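Side-chain contacts in protocatechuate decarboxylase (Klebsiella pneumoniae, PDB 5O3M), which probably catalyses the prenylated-flavin-dependent, reversible decarboxylation of 3,4-dihydroxybenzoate (protocatechuate) to catechol as a member of the UbiD family: residues D431-L434 / W435-T439; C483-W487 / A488-H492. One frame throughout, in Å; residues are numbered along the deposited sequence.

Contact 1 (D431-L434 / W435-T439); sequences DDIL and WAMTT
Between D431-L434 and W435-T439 the chain runs on as one alpha helix, whose i to i+4 backbone bonds join W435 N to D431 O, A436 N to D432 O and M437 N to I433 O, each at 3.0 Å. On one side D432 and W435 lie side by side and point the same way, carboxylate and indole planes only 14° apart. Carboxylate OD2 of D432 comes within 3.9 Å of ring carbon CE3 of W435, while D432 O lies in the indole plane at its edge. With CG anti to the backbone N (chi1 171°), W435 holds its indole out from the helix flank, alongside this carboxylate. R495 binds both, as a salt bridge to D432 OD2 and a cation-pi contact with the indole; D432 OD1 accepts D426 N, and W435 NE1 donates to P311 O of the second subunit. This is helix 430-439 of the UbiD C-terminal domain, packed on a mixed sheet: I433 and A436 rest on strand 417-422. M437 CG sits 3.1 Å from I433 O and 4.4 Å from I433 CG2; bends at chi2 and chi3 then lead its sulfur past L434, with SD 4.5 Å from L434 CD2. T438 folds its hydroxyl back onto the preceding turn: OG1, beside its own backbone N (chi1 -58°), donates to L434 O over 2.6 Å, approaching tilted from the carbonyl plane. Over one face of the W435 indole stands T439 OG1, 3.5 Å above the plane and offset toward the rim, hydrogen-bonded to Y313 OH of the second subunit.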
loop_
_atom_site.group_PDB
_atom_site.type_symbol
_atom_site.label_atom_id
_atom_site.label_comp_id
_atom_site.label_asym_id
_atom_site.label_seq_id
_atom_site.Cartn_x
_atom_site.Cartn_y
_atom_site.Cartn_z
ATOM N N ASP A 431 1.258 28.783 7.830
ATOM C CA ASP A 431 1.549 28.992 6.415
ATOM C C ASP A 431 2.857 28.320 6.027
ATOM O O ASP A 431 2.982 27.727 4.944
ATOM C CB ASP A 431 1.619 30.493 6.116
ATOM C CG ASP A 431 0.260 31.117 5.887
ATOM O OD1 ASP A 431 -0.772 30.412 5.973
ATOM O OD2 ASP A 431 0.221 32.331 5.605
ATOM N N ASP A 432 3.853 28.417 6.895
ATOM C CA ASP A 432 5.178 27.933 6.555
ATOM C C ASP A 432 5.252 26.415 6.697
ATOM O O ASP A 432 5.947 25.758 5.920
ATOM C CB ASP A 432 6.196 28.651 7.437
ATOM C CG ASP A 432 7.543 28.874 6.755
ATOM O OD1 ASP A 432 8.545 28.820 7.490
ATOM O OD2 ASP A 432 7.610 29.108 5.520
ATOM N N ILE A 433 4.533 25.854 7.674
ATOM C CA ILE A 433 4.356 24.405 7.757
ATOM C C ILE A 433 3.750 23.866 6.466
ATOM O O ILE A 433 4.277 22.936 5.859
ATOM C CB ILE A 433 3.484 24.034 8.970
ATOM C CG1 ILE A 433 4.134 24.493 10.291
ATOM C CG2 ILE A 433 3.176 22.536 8.970
ATOM C CD1 ILE A 433 3.173 24.437 11.508
ATOM N N LEU A 434 2.629 24.438 6.028
ATOM C CA LEU A 434 2.029 23.991 4.773
ATOM C C LEU A 434 2.982 24.168 3.589
ATOM O O LEU A 434 2.936 23.391 2.626
ATOM C CB LEU A 434 0.707 24.733 4.536
ATOM C CG LEU A 434 -0.414 24.227 5.463
ATOM C CD1 LEU A 434 -1.659 25.086 5.421
ATOM C CD2 LEU A 434 -0.789 22.738 5.149
ATOM N N TRP A 435 3.844 25.182 3.629
ATOM C CA TRP A 435 4.836 25.350 2.572
ATOM C C TRP A 435 5.809 24.181 2.555
ATOM O O TRP A 435 6.204 23.704 1.486
ATOM C CB TRP A 435 5.588 26.674 2.759
ATOM C CG TRP A 435 6.767 26.841 1.842
ATOM C CD1 TRP A 435 6.743 27.270 0.547
ATOM C CD2 TRP A 435 8.141 26.547 2.143
ATOM N NE1 TRP A 435 8.016 27.282 0.032
ATOM C CE2 TRP A 435 8.891 26.837 0.990
ATOM C CE3 TRP A 435 8.808 26.083 3.283
ATOM C CZ2 TRP A 435 10.287 26.678 0.938
ATOM C CZ3 TRP A 435 10.190 25.913 3.230
ATOM C CH2 TRP A 435 10.913 26.213 2.058
ATOM N N ALA A 436 6.216 23.705 3.731
ATOM C CA ALA A 436 7.118 22.563 3.751
ATOM C C ALA A 436 6.401 21.304 3.282
ATOM O O ALA A 436 7.026 20.436 2.659
ATOM C CB ALA A 436 7.706 22.361 5.153
ATOM N N MET A 437 5.094 21.204 3.564
ATOM C CA MET A 437 4.253 20.125 3.071
ATOM C C MET A 437 4.010 20.217 1.582
ATOM O O MET A 437 3.474 19.268 1.002
ATOM C CB MET A 437 2.902 20.136 3.780
ATOM C CG MET A 437 2.991 20.169 5.281
ATOM S SD MET A 437 1.703 19.120 5.977
ATOM C CE MET A 437 2.486 17.547 5.693
ATOM N N THR A 438 4.362 21.334 0.956
ATOM C CA THR A 438 4.095 21.528 -0.464
ATOM C C THR A 438 5.333 21.342 -1.341
ATOM O O THR A 438 5.250 20.723 -2.415
ATOM C CB THR A 438 3.500 22.925 -0.667
ATOM O OG1 THR A 438 2.309 23.041 0.122
ATOM C CG2 THR A 438 3.202 23.220 -2.155
ATOM N N THR A 439 6.490 21.836 -0.904
ATOM C CA THR A 439 7.693 21.819 -1.730
ATOM C C THR A 439 8.752 20.839 -1.235
ATOM O O THR A 439 9.751 20.643 -1.926
ATOM C CB THR A 439 8.307 23.237 -1.819
ATOM O OG1 THR A 439 8.809 23.635 -0.536
ATOM C CG2 THR A 439 7.270 24.280 -2.280
#

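Contact 2 (C483-W487 / A488-H492); sequences CTVPW and ALKSH. With 9JE (pentane-1,5-diol), chain H.
V485 and P486 meet L489 and K490 across a 3-10 turn in the loop that follows strand 475-482. Its defining i to i+3 bond runs from L489 N to P486 O (2.9 Å), the donor standing above the carbonyl plane; a weak one from K490 N to W487 O follows. Packing is tightest where K490 crosses the indole of W487 obliquely, CD 3.4 Å from W487 CE3. Looser apolar contacts lie beside it: V485 CG1, anti to its backbone N (chi1 177°), rests 3.7 Å from K490 CA, and L489 CD1 lies 3.8 Å from P486 CG. The P486 and L489 side is closed further by Y466 and E465 of the second subunit. By contrast, A488 lies on the exposed side, its CB meeting just the carbonyl carbon of W487 within the contact. Past W487 the K490 chain bends at chi3 and chi4, which swings its ammonium back toward V485 and the bound diol. A water that accepts from K490 NZ lies 2.8 Å from V485 O, itself also bonded to K392 NZ. K490 NZ donates to O01 of pentane-1,5-diol over 3.0 Å.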
loop_
_atom_site.group_PDB
_atom_site.type_symbol
_atom_site.label_atom_id
_atom_site.label_comp_id
_atom_site.label_asym_id
_atom_site.label_seq_id
_atom_site.Cartn_x
_atom_site.Cartn_y
_atom_site.Cartn_z
ATOM N N CYS A 483 8.685 16.317 6.143
ATOM C CA CYS A 483 8.932 17.448 5.258
ATOM C C CYS A 483 10.340 18.021 5.446
ATOM O O CYS A 483 10.581 19.202 5.190
ATOM C CB CYS A 483 7.853 18.514 5.475
ATOM S SG CYS A 483 6.119 17.806 5.440
ATOM N N THR A 484 11.283 17.194 5.904
ATOM C CA THR A 484 12.695 17.560 5.886
ATOM C C THR A 484 13.284 17.238 4.512
ATOM O O THR A 484 12.901 16.255 3.868
ATOM C CB THR A 484 13.466 16.834 6.999
ATOM O OG1 THR A 484 13.534 15.424 6.723
ATOM C CG2 THR A 484 12.748 17.039 8.352
ATOM N N VAL A 485 14.178 18.100 4.048
ATOM C CA VAL A 485 14.871 17.850 2.782
ATOM C C VAL A 485 15.770 16.626 2.946
ATOM O O VAL A 485 16.502 16.527 3.952
ATOM C CB VAL A 485 15.692 19.086 2.371
ATOM C CG1 VAL A 485 16.470 18.812 1.093
ATOM C CG2 VAL A 485 14.797 20.335 2.237
ATOM N N PRO A 486 15.740 15.655 2.025
ATOM C CA PRO A 486 16.692 14.537 2.097
ATOM C C PRO A 486 18.126 15.046 2.138
ATOM O O PRO A 486 18.511 15.924 1.366
ATOM C CB PRO A 486 16.410 13.747 0.808
ATOM C CG PRO A 486 14.965 14.078 0.459
ATOM C CD PRO A 486 14.808 15.529 0.889
ATOM N N TRP A 487 18.926 14.472 3.040
ATOM C CA TRP A 487 20.290 14.951 3.243
ATOM C C TRP A 487 21.020 15.178 1.916
ATOM O O TRP A 487 21.651 16.221 1.705
ATOM C CB TRP A 487 21.062 13.969 4.126
ATOM C CG TRP A 487 22.538 14.284 4.136
ATOM C CD1 TRP A 487 23.509 13.681 3.386
ATOM C CD2 TRP A 487 23.194 15.315 4.890
ATOM N NE1 TRP A 487 24.729 14.267 3.630
ATOM C CE2 TRP A 487 24.567 15.273 4.545
ATOM C CE3 TRP A 487 22.755 16.269 5.821
ATOM C CZ2 TRP A 487 25.509 16.135 5.112
ATOM C CZ3 TRP A 487 23.694 17.133 6.382
ATOM C CH2 TRP A 487 25.058 17.061 6.023
ATOM N N ALA A 488 20.919 14.223 0.997
ATOM C CA ALA A 488 21.727 14.273 -0.219
ATOM C C ALA A 488 21.334 15.417 -1.144
ATOM O O ALA A 488 22.135 15.812 -1.995
ATOM C CB ALA A 488 21.613 12.933 -0.964
ATOM N N LEU A 489 20.129 15.955 -1.002
ATOM C CA LEU A 489 19.601 16.963 -1.911
ATOM C C LEU A 489 19.614 18.381 -1.324
ATOM O O LEU A 489 19.117 19.312 -1.968
ATOM C CB LEU A 489 18.178 16.580 -2.312
ATOM C CG LEU A 489 18.082 15.107 -2.737
ATOM C CD1 LEU A 489 16.630 14.649 -2.905
ATOM C CD2 LEU A 489 18.909 14.871 -4.036
ATOM N N LYS A 490 20.181 18.573 -0.130
ATOM C CA LYS A 490 19.994 19.843 0.580
ATOM C C LYS A 490 20.492 21.046 -0.219
ATOM O O LYS A 490 19.914 22.129 -0.111
ATOM C CB LYS A 490 20.666 19.756 1.944
ATOM C CG LYS A 490 19.911 18.737 2.872
ATOM C CD LYS A 490 20.668 18.447 4.164
ATOM C CE LYS A 490 20.888 19.740 4.950
ATOM N NZ LYS A 490 19.678 20.147 5.673
ATOM N N SER A 491 21.509 20.874 -1.080
ATOM C CA SER A 491 21.992 22.015 -1.860
ATOM C C SER A 491 20.951 22.538 -2.848
ATOM O O SER A 491 21.070 23.672 -3.311
ATOM C CB SER A 491 23.291 21.662 -2.602
ATOM O OG SER A 491 23.036 20.751 -3.664
ATOM N N HIS A 492 19.930 21.753 -3.175
ATOM C CA HIS A 492 18.899 22.189 -4.103
ATOM C C HIS A 492 17.727 22.880 -3.413
ATOM O O HIS A 492 16.796 23.306 -4.102
ATOM C CB HIS A 492 18.386 20.984 -4.915
ATOM C CG HIS A 492 19.404 20.451 -5.871
ATOM N ND1 HIS A 492 20.291 19.448 -5.535
ATOM C CD2 HIS A 492 19.732 20.841 -7.124
ATOM C CE1 HIS A 492 21.099 19.223 -6.554
ATOM N NE2 HIS A 492 20.782 20.055 -7.529
HETATM C C02 9JE H . 16.886 22.819 4.575
HETATM C C03 9JE H . 17.724 23.547 5.611
HETATM C C04 9JE H . 18.634 24.640 5.065
HETATM C C05 9JE H . 19.047 25.487 6.294
HETATM C C06 9JE H . 20.056 26.550 5.880
HETATM O O01 9JE H . 17.762 21.858 4.030
HETATM O O07 9JE H . 19.782 26.756 4.476
HETATM O O HOH W 1 17.430 18.398 5.859
#

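How the contacts relate
Helix 430-439 of contact 1 and the turn of contact 2 follow in series along the chain, their centres 15 Å apart, and they meet through C483: its CB lies 3.5 Å from A436 O, and its SG 3.7 Å from M437 CE. The diol pocket is formed by D422, E423, D424, R440, V485 and K490. Contact 2 lines it directly with V485 and K490, whereas contact 1 stands further off, the nearest atoms of the W435 side chain and the diol about 7 Å apart. R440 links the two, touching W435 and V485, and D422 OD2 accepts V485 N. Both contacts also pack against the second subunit.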